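Local coordinates for RNA 2'-o-ribose methyltransferase (Thermus thermophilus, PDB 1IPA), which probably transfers a methyl group to the ribose 2'-oxygen of RNA, as a member of the TrmH family of knotted methyltransferases, at residues A[178-183]-A[222-227]; A[189-194]-A[204-209]. One frame throughout, in Å; residues are numbered along the deposited sequence.

Interaction 1. Residues A[178-183]-A[222-227]; sequences EVLDWI and RAAWLE
Leu-180 and Trp-225 mark the level at which two short helical segments face each other, with their CA atoms 7.8 Å apart. The two short segments run in the same N-to-C direction, 5° from parallel, with a closest approach of 11.4 Å between their axes. That spacing is wide enough for a large side chain to lie between them, and the indole of Trp-225 does so. With chi1 at -68° its CG is anti to the carbonyl carbon, and chi2 near 90° carries the flat ring system across the gap toward helix 176-185.

Leu-180 meets this ring over one face. Its CD2 stands 3.5 Å from the centroid of the six-membered ring, a CH-pi contact displaced toward the rim, and comes within 3.3 Å of CZ3 of Trp-225, which is tight packing. The remainder of the isobutyl group follows the same face: CG of Leu-180 lies 3.6 Å from CH2 of Trp-225, while CD1 of Leu-180 lies 3.9 Å from CE2 of Trp-225, at the ring fusion. The same CD1 also touches CB of Ala-224, at 4.2 Å. Val-179 comes from another direction, its CG1 lying in the indole plane at the edge, 3.7 Å from CH2 of Trp-225. One neighbour thus limits the ring from a face, the other at its far end. The contact between the segments is wholly apolar, and the single polar atom of the indole, NE1, is satisfied by a hydrogen bond to Glu-176, at the start of the partner helix.

Val-120 and Val-122 of strand 117-122 also touch Trp-225, and Val-120 touches Val-179. Parallel helices side by side on one face of a parallel sheet are common to alpha/beta folds, and here they form one layer of the Rossmann-like, SpoU-type methyltransferase domain.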
ATOM      1  N   GLU A 178      14.354 -15.051  -2.795  1.00 38.15           N
ATOM      2  CA  GLU A 178      14.072 -15.095  -1.363  1.00 39.67           C
ATOM      3  C   GLU A 178      12.605 -15.387  -1.074  1.00 37.43           C
ATOM      4  O   GLU A 178      12.279 -16.166  -0.175  1.00 37.27           O
ATOM      5  CB  GLU A 178      14.460 -13.767  -0.704  1.00 42.99           C
ATOM      6  CG  GLU A 178      15.952 -13.545  -0.541  1.00 46.64           C
ATOM      7  CD  GLU A 178      16.280 -12.122  -0.123  1.00 49.43           C
ATOM      8  OE1 GLU A 178      16.139 -11.205  -0.964  1.00 50.56           O
ATOM      9  OE2 GLU A 178      16.668 -11.918   1.046  1.00 50.37           O
ATOM     10  N   VAL A 179      11.721 -14.745  -1.832  1.00 36.19           N
ATOM     11  CA  VAL A 179      10.290 -14.944  -1.656  1.00 34.71           C
ATOM     12  C   VAL A 179       9.896 -16.346  -2.098  1.00 34.77           C
ATOM     13  O   VAL A 179       9.094 -17.006  -1.440  1.00 36.11           O
ATOM     14  CB  VAL A 179       9.488 -13.888  -2.448  1.00 34.11           C
ATOM     15  CG1 VAL A 179       8.018 -14.282  -2.538  1.00 32.06           C
ATOM     16  CG2 VAL A 179       9.623 -12.534  -1.758  1.00 33.61           C
ATOM     17  N   LEU A 180      10.469 -16.806  -3.205  1.00 35.18           N
ATOM     18  CA  LEU A 180      10.176 -18.143  -3.708  1.00 37.50           C
ATOM     19  C   LEU A 180      10.645 -19.220  -2.727  1.00 39.24           C
ATOM     20  O   LEU A 180       9.938 -20.195  -2.480  1.00 39.66           O
ATOM     21  CB  LEU A 180      10.817 -18.331  -5.088  1.00 36.77           C
ATOM     22  CG  LEU A 180       9.996 -17.662  -6.199  1.00 35.79           C
ATOM     23  CD1 LEU A 180      10.759 -17.615  -7.512  1.00 34.43           C
ATOM     24  CD2 LEU A 180       8.701 -18.437  -6.355  1.00 34.02           C
ATOM     25  N   ASP A 181      11.826 -19.034  -2.146  1.00 41.19           N
ATOM     26  CA  ASP A 181      12.339 -19.997  -1.177  1.00 43.14           C
ATOM     27  C   ASP A 181      11.442 -19.964   0.049  1.00 42.92           C
ATOM     28  O   ASP A 181      11.235 -20.982   0.711  1.00 44.05           O
ATOM     29  CB  ASP A 181      13.771 -19.649  -0.767  1.00 45.22           C
ATOM     30  CG  ASP A 181      14.747 -19.717  -1.928  1.00 47.86           C
ATOM     31  OD1 ASP A 181      15.937 -19.414  -1.707  1.00 50.07           O
ATOM     32  OD2 ASP A 181      14.331 -20.068  -3.057  1.00 48.45           O
ATOM     33  N   TRP A 182      10.900 -18.791   0.350  1.00 43.01           N
ATOM     34  CA  TRP A 182      10.021 -18.650   1.503  1.00 43.95           C
ATOM     35  C   TRP A 182       8.736 -19.470   1.306  1.00 44.61           C
ATOM     36  O   TRP A 182       8.309 -20.203   2.202  1.00 43.35           O
ATOM     37  CB  TRP A 182       9.662 -17.177   1.713  1.00 43.11           C
ATOM     38  CG  TRP A 182       8.839 -16.937   2.941  1.00 41.25           C
ATOM     39  CD1 TRP A 182       9.291 -16.848   4.222  1.00 40.93           C
ATOM     40  CD2 TRP A 182       7.415 -16.812   3.007  1.00 39.47           C
ATOM     41  NE1 TRP A 182       8.237 -16.679   5.085  1.00 40.96           N
ATOM     42  CE2 TRP A 182       7.072 -16.653   4.366  1.00 40.31           C
ATOM     43  CE3 TRP A 182       6.392 -16.821   2.048  1.00 39.49           C
ATOM     44  CZ2 TRP A 182       5.749 -16.504   4.796  1.00 39.26           C
ATOM     45  CZ3 TRP A 182       5.075 -16.673   2.475  1.00 38.86           C
ATOM     46  CH2 TRP A 182       4.768 -16.517   3.839  1.00 39.09           C
ATOM     47  N   ILE A 183       8.132 -19.335   0.127  1.00 45.35           N
ATOM     48  CA  ILE A 183       6.900 -20.049  -0.206  1.00 45.68           C
ATOM     49  C   ILE A 183       7.082 -21.544   0.049  1.00 46.72           C
ATOM     50  O   ILE A 183       6.325 -22.155   0.802  1.00 46.13           O
ATOM     51  CB  ILE A 183       6.519 -19.863  -1.704  1.00 44.42           C
ATOM     52  CG1 ILE A 183       6.486 -18.378  -2.072  1.00 41.94           C
ATOM     53  CG2 ILE A 183       5.165 -20.502  -1.981  1.00 43.09           C
ATOM     54  CD1 ILE A 183       5.415 -17.600  -1.387  1.00 42.62           C
ATOM     55  N   ARG A 222       8.046 -14.400 -14.826  1.00 52.17           N
ATOM     56  CA  ARG A 222       9.186 -15.152 -15.344  1.00 52.87           C
ATOM     57  C   ARG A 222       8.933 -16.643 -15.188  1.00 50.48           C
ATOM     58  O   ARG A 222       8.050 -17.054 -14.437  1.00 50.13           O
ATOM     59  CB  ARG A 222      10.464 -14.783 -14.590  1.00 57.20           C
ATOM     60  CG  ARG A 222      10.760 -13.302 -14.567  1.00 62.45           C
ATOM     61  CD  ARG A 222      12.058 -13.006 -13.825  1.00 66.23           C
ATOM     62  NE  ARG A 222      12.226 -11.572 -13.595  1.00 70.00           N
ATOM     63  CZ  ARG A 222      12.251 -10.654 -14.559  1.00 71.66           C
ATOM     64  NH1 ARG A 222      12.121 -11.014 -15.831  1.00 72.44           N
ATOM     65  NH2 ARG A 222      12.394  -9.373 -14.249  1.00 72.29           N
ATOM     66  N   ALA A 223       9.716 -17.449 -15.898  1.00 47.62           N
ATOM     67  CA  ALA A 223       9.567 -18.899 -15.843  1.00 43.92           C
ATOM     68  C   ALA A 223       9.692 -19.402 -14.408  1.00 41.63           C
ATOM     69  O   ALA A 223       8.971 -20.310 -13.996  1.00 39.20           O
ATOM     70  CB  ALA A 223      10.615 -19.570 -16.732  1.00 43.83           C
ATOM     71  N   ALA A 224      10.604 -18.797 -13.650  1.00 38.35           N
ATOM     72  CA  ALA A 224      10.830 -19.184 -12.264  1.00 35.47           C
ATOM     73  C   ALA A 224       9.519 -19.298 -11.492  1.00 35.37           C
ATOM     74  O   ALA A 224       9.307 -20.269 -10.764  1.00 36.60           O
ATOM     75  CB  ALA A 224      11.746 -18.178 -11.589  1.00 32.90           C
ATOM     76  N   TRP A 225       8.643 -18.309 -11.650  1.00 34.31           N
ATOM     77  CA  TRP A 225       7.356 -18.315 -10.955  1.00 34.21           C
ATOM     78  C   TRP A 225       6.380 -19.343 -11.503  1.00 33.68           C
ATOM     79  O   TRP A 225       5.613 -19.931 -10.748  1.00 33.28           O
ATOM     80  CB  TRP A 225       6.704 -16.929 -11.001  1.00 32.37           C
ATOM     81  CG  TRP A 225       7.457 -15.922 -10.205  1.00 33.25           C
ATOM     82  CD1 TRP A 225       8.434 -15.085 -10.654  1.00 32.41           C
ATOM     83  CD2 TRP A 225       7.369 -15.716  -8.789  1.00 33.68           C
ATOM     84  NE1 TRP A 225       8.967 -14.377  -9.608  1.00 33.73           N
ATOM     85  CE2 TRP A 225       8.332 -14.743  -8.451  1.00 31.45           C
ATOM     86  CE3 TRP A 225       6.570 -16.267  -7.772  1.00 33.99           C
ATOM     87  CZ2 TRP A 225       8.524 -14.302  -7.139  1.00 33.21           C
ATOM     88  CZ3 TRP A 225       6.758 -15.830  -6.467  1.00 34.95           C
ATOM     89  CH2 TRP A 225       7.732 -14.854  -6.162  1.00 35.59           C
ATOM     90  N   LEU A 226       6.417 -19.567 -12.812  1.00 34.16           N
ATOM     91  CA  LEU A 226       5.516 -20.523 -13.443  1.00 35.22           C
ATOM     92  C   LEU A 226       5.856 -21.983 -13.144  1.00 35.83           C
ATOM     93  O   LEU A 226       4.970 -22.830 -13.071  1.00 36.75           O
ATOM     94  CB  LEU A 226       5.480 -20.285 -14.952  1.00 34.23           C
ATOM     95  CG  LEU A 226       4.997 -18.882 -15.326  1.00 36.62           C
ATOM     96  CD1 LEU A 226       4.781 -18.776 -16.825  1.00 36.45           C
ATOM     97  CD2 LEU A 226       3.704 -18.587 -14.591  1.00 36.70           C
ATOM     98  N   GLU A 227       7.137 -22.271 -12.965  1.00 36.86           N
ATOM     99  CA  GLU A 227       7.575 -23.623 -12.665  1.00 38.78           C
ATOM    100  C   GLU A 227       7.334 -23.937 -11.193  1.00 38.15           C
ATOM    101  O   GLU A 227       7.146 -25.093 -10.818  1.00 36.89           O
ATOM    102  CB  GLU A 227       9.062 -23.773 -13.000  1.00 43.65           C
ATOM    103  CG  GLU A 227       9.369 -23.529 -14.475  1.00 50.51           C
ATOM    104  CD  GLU A 227      10.854 -23.562 -14.796  1.00 55.40           C
ATOM    105  OE1 GLU A 227      11.607 -22.718 -14.256  1.00 56.72           O
ATOM    106  OE2 GLU A 227      11.270 -24.431 -15.596  1.00 59.12           O
TER

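Interaction 2. Residues A[189-194]-A[204-209]; sequences PLVATT and ANLRPP
Pro-189 and Pro-209 meet where two neighbouring parallel strands of the Rossmann-like sheet, 190-193 and 210-214, begin; the crossover between them runs through irregular chain, without a helix, and residues 204-209 are its last part. Such a coil crossover must pass over one face of the sheet, and the contact lies where it does so.

At Pro-189 the meeting is between a ring and a backbone carbonyl. CG of Pro-189 sits 3.1 Å from the O of Pro-209, and CD of Pro-189 is 3.7 Å from the same oxygen, so the carbonyl faces the unsubstituted CH2 side of the pyrrolidine. The CA atoms of Pro-189 and Pro-209 are 7.3 Å apart, and the contact is made by the ring of one and the carbonyl oxygen of the other.

Val-191, two residues further along the strand, points to the same face and carries the buried part of the contact. Its backbone is bonded to Ala-211 and Ala-213 of the adjacent strand, which fixes the platform from which the side chain rises. With CG1 anti to the backbone N (chi1 174°), the two methyls part toward different residues of the loop. CG1 of Val-191 faces CB of Ala-204 at 4.4 Å, a loose contact, whereas CG2 turns to Leu-206.

Thr-193, on the same face, ties its OG1 to the O of Ala-213. Above the loop, Gln-260 of helix 246-261 grips the loop backbone twice, accepting from the N of Leu-206 and donating to the O of Ala-204. The side chain of Leu-206 touches Glu-256 and Ala-257 of that helix on its way to the strand. It crosses Val-191 at about a right angle, and the branch that descends to the strand is CD2, 4.2 Å from CG2 of Val-191.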
ATOM      1  N   PRO A 189       0.902 -23.500  -1.088  1.00 31.55           N
ATOM      2  CA  PRO A 189       0.502 -23.632  -2.496  1.00 30.37           C
ATOM      3  C   PRO A 189       0.539 -22.277  -3.203  1.00 29.73           C
ATOM      4  O   PRO A 189       0.165 -21.250  -2.636  1.00 29.86           O
ATOM      5  CB  PRO A 189      -0.906 -24.239  -2.410  1.00 31.24           C
ATOM      6  CG  PRO A 189      -1.375 -23.876  -1.033  1.00 32.35           C
ATOM      7  CD  PRO A 189      -0.134 -24.030  -0.189  1.00 30.76           C
ATOM      8  N   LEU A 190       1.014 -22.282  -4.441  1.00 27.49           N
ATOM      9  CA  LEU A 190       1.136 -21.064  -5.214  1.00 24.59           C
ATOM     10  C   LEU A 190       0.368 -21.124  -6.530  1.00 23.99           C
ATOM     11  O   LEU A 190       0.472 -22.097  -7.270  1.00 23.73           O
ATOM     12  CB  LEU A 190       2.615 -20.792  -5.485  1.00 23.52           C
ATOM     13  CG  LEU A 190       2.993 -19.690  -6.486  1.00 26.86           C
ATOM     14  CD1 LEU A 190       2.594 -18.313  -5.964  1.00 23.94           C
ATOM     15  CD2 LEU A 190       4.503 -19.749  -6.741  1.00 26.40           C
ATOM     16  N   VAL A 191      -0.407 -20.078  -6.800  1.00 23.30           N
ATOM     17  CA  VAL A 191      -1.189 -19.950  -8.031  1.00 22.43           C
ATOM     18  C   VAL A 191      -0.598 -18.757  -8.785  1.00 23.75           C
ATOM     19  O   VAL A 191      -0.604 -17.630  -8.285  1.00 23.61           O
ATOM     20  CB  VAL A 191      -2.686 -19.661  -7.722  1.00 23.39           C
ATOM     21  CG1 VAL A 191      -3.461 -19.387  -9.018  1.00 22.86           C
ATOM     22  CG2 VAL A 191      -3.300 -20.830  -6.970  1.00 20.66           C
ATOM     23  N   ALA A 192      -0.064 -19.000  -9.973  1.00 23.85           N
ATOM     24  CA  ALA A 192       0.530 -17.920 -10.751  1.00 27.28           C
ATOM     25  C   ALA A 192      -0.416 -17.430 -11.842  1.00 28.11           C
ATOM     26  O   ALA A 192      -1.069 -18.226 -12.511  1.00 28.43           O
ATOM     27  CB  ALA A 192       1.847 -18.381 -11.369  1.00 27.22           C
ATOM     28  N   THR A 193      -0.483 -16.115 -12.006  1.00 28.63           N
ATOM     29  CA  THR A 193      -1.339 -15.495 -13.006  1.00 30.38           C
ATOM     30  C   THR A 193      -0.534 -15.217 -14.280  1.00 31.71           C
ATOM     31  O   THR A 193       0.550 -14.638 -14.228  1.00 31.32           O
ATOM     32  CB  THR A 193      -1.927 -14.157 -12.473  1.00 31.67           C
ATOM     33  OG1 THR A 193      -2.588 -14.387 -11.221  1.00 32.23           O
ATOM     34  CG2 THR A 193      -2.934 -13.576 -13.457  1.00 30.38           C
ATOM     35  N   THR A 194      -1.062 -15.657 -15.418  1.00 32.04           N
ATOM     36  CA  THR A 194      -0.421 -15.445 -16.711  1.00 33.72           C
ATOM     37  C   THR A 194      -1.490 -15.383 -17.790  1.00 32.64           C
ATOM     38  O   THR A 194      -2.501 -16.087 -17.714  1.00 32.20           O
ATOM     39  CB  THR A 194       0.554 -16.592 -17.081  1.00 35.68           C
ATOM     40  OG1 THR A 194      -0.098 -17.856 -16.909  1.00 39.22           O
ATOM     41  CG2 THR A 194       1.780 -16.548 -16.211  1.00 39.76           C
ATOM     42  N   ALA A 204      -9.418 -22.237 -10.377  1.00 32.88           N
ATOM     43  CA  ALA A 204      -8.401 -22.591  -9.403  1.00 32.37           C
ATOM     44  C   ALA A 204      -9.072 -22.751  -8.048  1.00 32.91           C
ATOM     45  O   ALA A 204     -10.144 -22.207  -7.816  1.00 33.31           O
ATOM     46  CB  ALA A 204      -7.346 -21.514  -9.333  1.00 32.08           C
ATOM     47  N   ASN A 205      -8.432 -23.508  -7.165  1.00 34.40           N
ATOM     48  CA  ASN A 205      -8.923 -23.761  -5.813  1.00 35.93           C
ATOM     49  C   ASN A 205      -8.194 -22.812  -4.876  1.00 36.48           C
ATOM     50  O   ASN A 205      -7.036 -23.054  -4.518  1.00 37.59           O
ATOM     51  CB  ASN A 205      -8.622 -25.212  -5.416  1.00 37.36           C
ATOM     52  CG  ASN A 205      -8.913 -25.501  -3.952  1.00 38.11           C
ATOM     53  OD1 ASN A 205      -8.665 -26.603  -3.474  1.00 41.28           O
ATOM     54  ND2 ASN A 205      -9.443 -24.520  -3.240  1.00 38.98           N
ATOM     55  N   LEU A 206      -8.867 -21.743  -4.466  1.00 34.70           N
ATOM     56  CA  LEU A 206      -8.244 -20.761  -3.591  1.00 36.33           C
ATOM     57  C   LEU A 206      -8.514 -20.987  -2.102  1.00 38.29           C
ATOM     58  O   LEU A 206      -8.754 -20.040  -1.353  1.00 38.05           O
ATOM     59  CB  LEU A 206      -8.679 -19.353  -4.020  1.00 32.58           C
ATOM     60  CG  LEU A 206      -8.466 -19.102  -5.524  1.00 32.17           C
ATOM     61  CD1 LEU A 206      -8.897 -17.699  -5.891  1.00 29.57           C
ATOM     62  CD2 LEU A 206      -7.011 -19.316  -5.891  1.00 28.51           C
ATOM     63  N   ARG A 207      -8.459 -22.250  -1.685  1.00 41.92           N
ATOM     64  CA  ARG A 207      -8.670 -22.628  -0.289  1.00 44.98           C
ATOM     65  C   ARG A 207      -7.718 -21.852   0.626  1.00 45.06           C
ATOM     66  O   ARG A 207      -6.514 -21.820   0.395  1.00 42.75           O
ATOM     67  CB  ARG A 207      -8.459 -24.137  -0.109  1.00 47.46           C
ATOM     68  CG  ARG A 207      -7.995 -24.537   1.287  1.00 53.07           C
ATOM     69  CD  ARG A 207      -8.286 -26.004   1.601  1.00 56.25           C
ATOM     70  NE  ARG A 207      -9.717 -26.251   1.780  1.00 58.71           N
ATOM     71  CZ  ARG A 207     -10.469 -25.660   2.706  1.00 60.01           C
ATOM     72  NH1 ARG A 207      -9.931 -24.784   3.546  1.00 61.24           N
ATOM     73  NH2 ARG A 207     -11.764 -25.938   2.790  1.00 59.82           N
ATOM     74  N   PRO A 208      -8.262 -21.248   1.696  1.00 45.79           N
ATOM     75  CA  PRO A 208      -7.605 -20.437   2.724  1.00 45.98           C
ATOM     76  C   PRO A 208      -6.086 -20.363   2.786  1.00 45.31           C
ATOM     77  O   PRO A 208      -5.543 -19.265   2.815  1.00 48.76           O
ATOM     78  CB  PRO A 208      -8.232 -20.952   4.003  1.00 46.21           C
ATOM     79  CG  PRO A 208      -9.654 -21.056   3.580  1.00 47.74           C
ATOM     80  CD  PRO A 208      -9.577 -21.698   2.190  1.00 46.61           C
ATOM     81  N   PRO A 209      -5.375 -21.503   2.837  1.00 41.87           N
ATOM     82  CA  PRO A 209      -3.913 -21.347   2.888  1.00 38.69           C
ATOM     83  C   PRO A 209      -3.390 -21.294   1.459  1.00 35.81           C
ATOM     84  O   PRO A 209      -3.238 -22.340   0.841  1.00 37.22           O
ATOM     85  CB  PRO A 209      -3.445 -22.611   3.610  1.00 39.09           C
ATOM     86  CG  PRO A 209      -4.690 -23.144   4.270  1.00 41.24           C
ATOM     87  CD  PRO A 209      -5.764 -22.850   3.271  1.00 40.45           C
TER

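Overall arrangement
The two contacts illustrate how a single strand serves both layers of an alpha/beta domain. Interaction 1 joins helices on one face of the parallel sheet; interaction 2 joins strand 190-193 to the loop on the opposite face, and their centres are 14 Å apart. Interaction 2 is nested within the chain loop that interaction 1 closes. Their segments also touch: CD2 of Leu-226, not engaged in interaction 1 itself, lies 3.7 Å from CB of Ala-192 and 3.2 Å from CG2 of Thr-194, and the O of Trp-225 is 4.1 Å from CB of Ala-192. Both belong to the SpoU methylase region, where relatives bind their cofactor at the deep trefoil knot; neither contact includes a ligand.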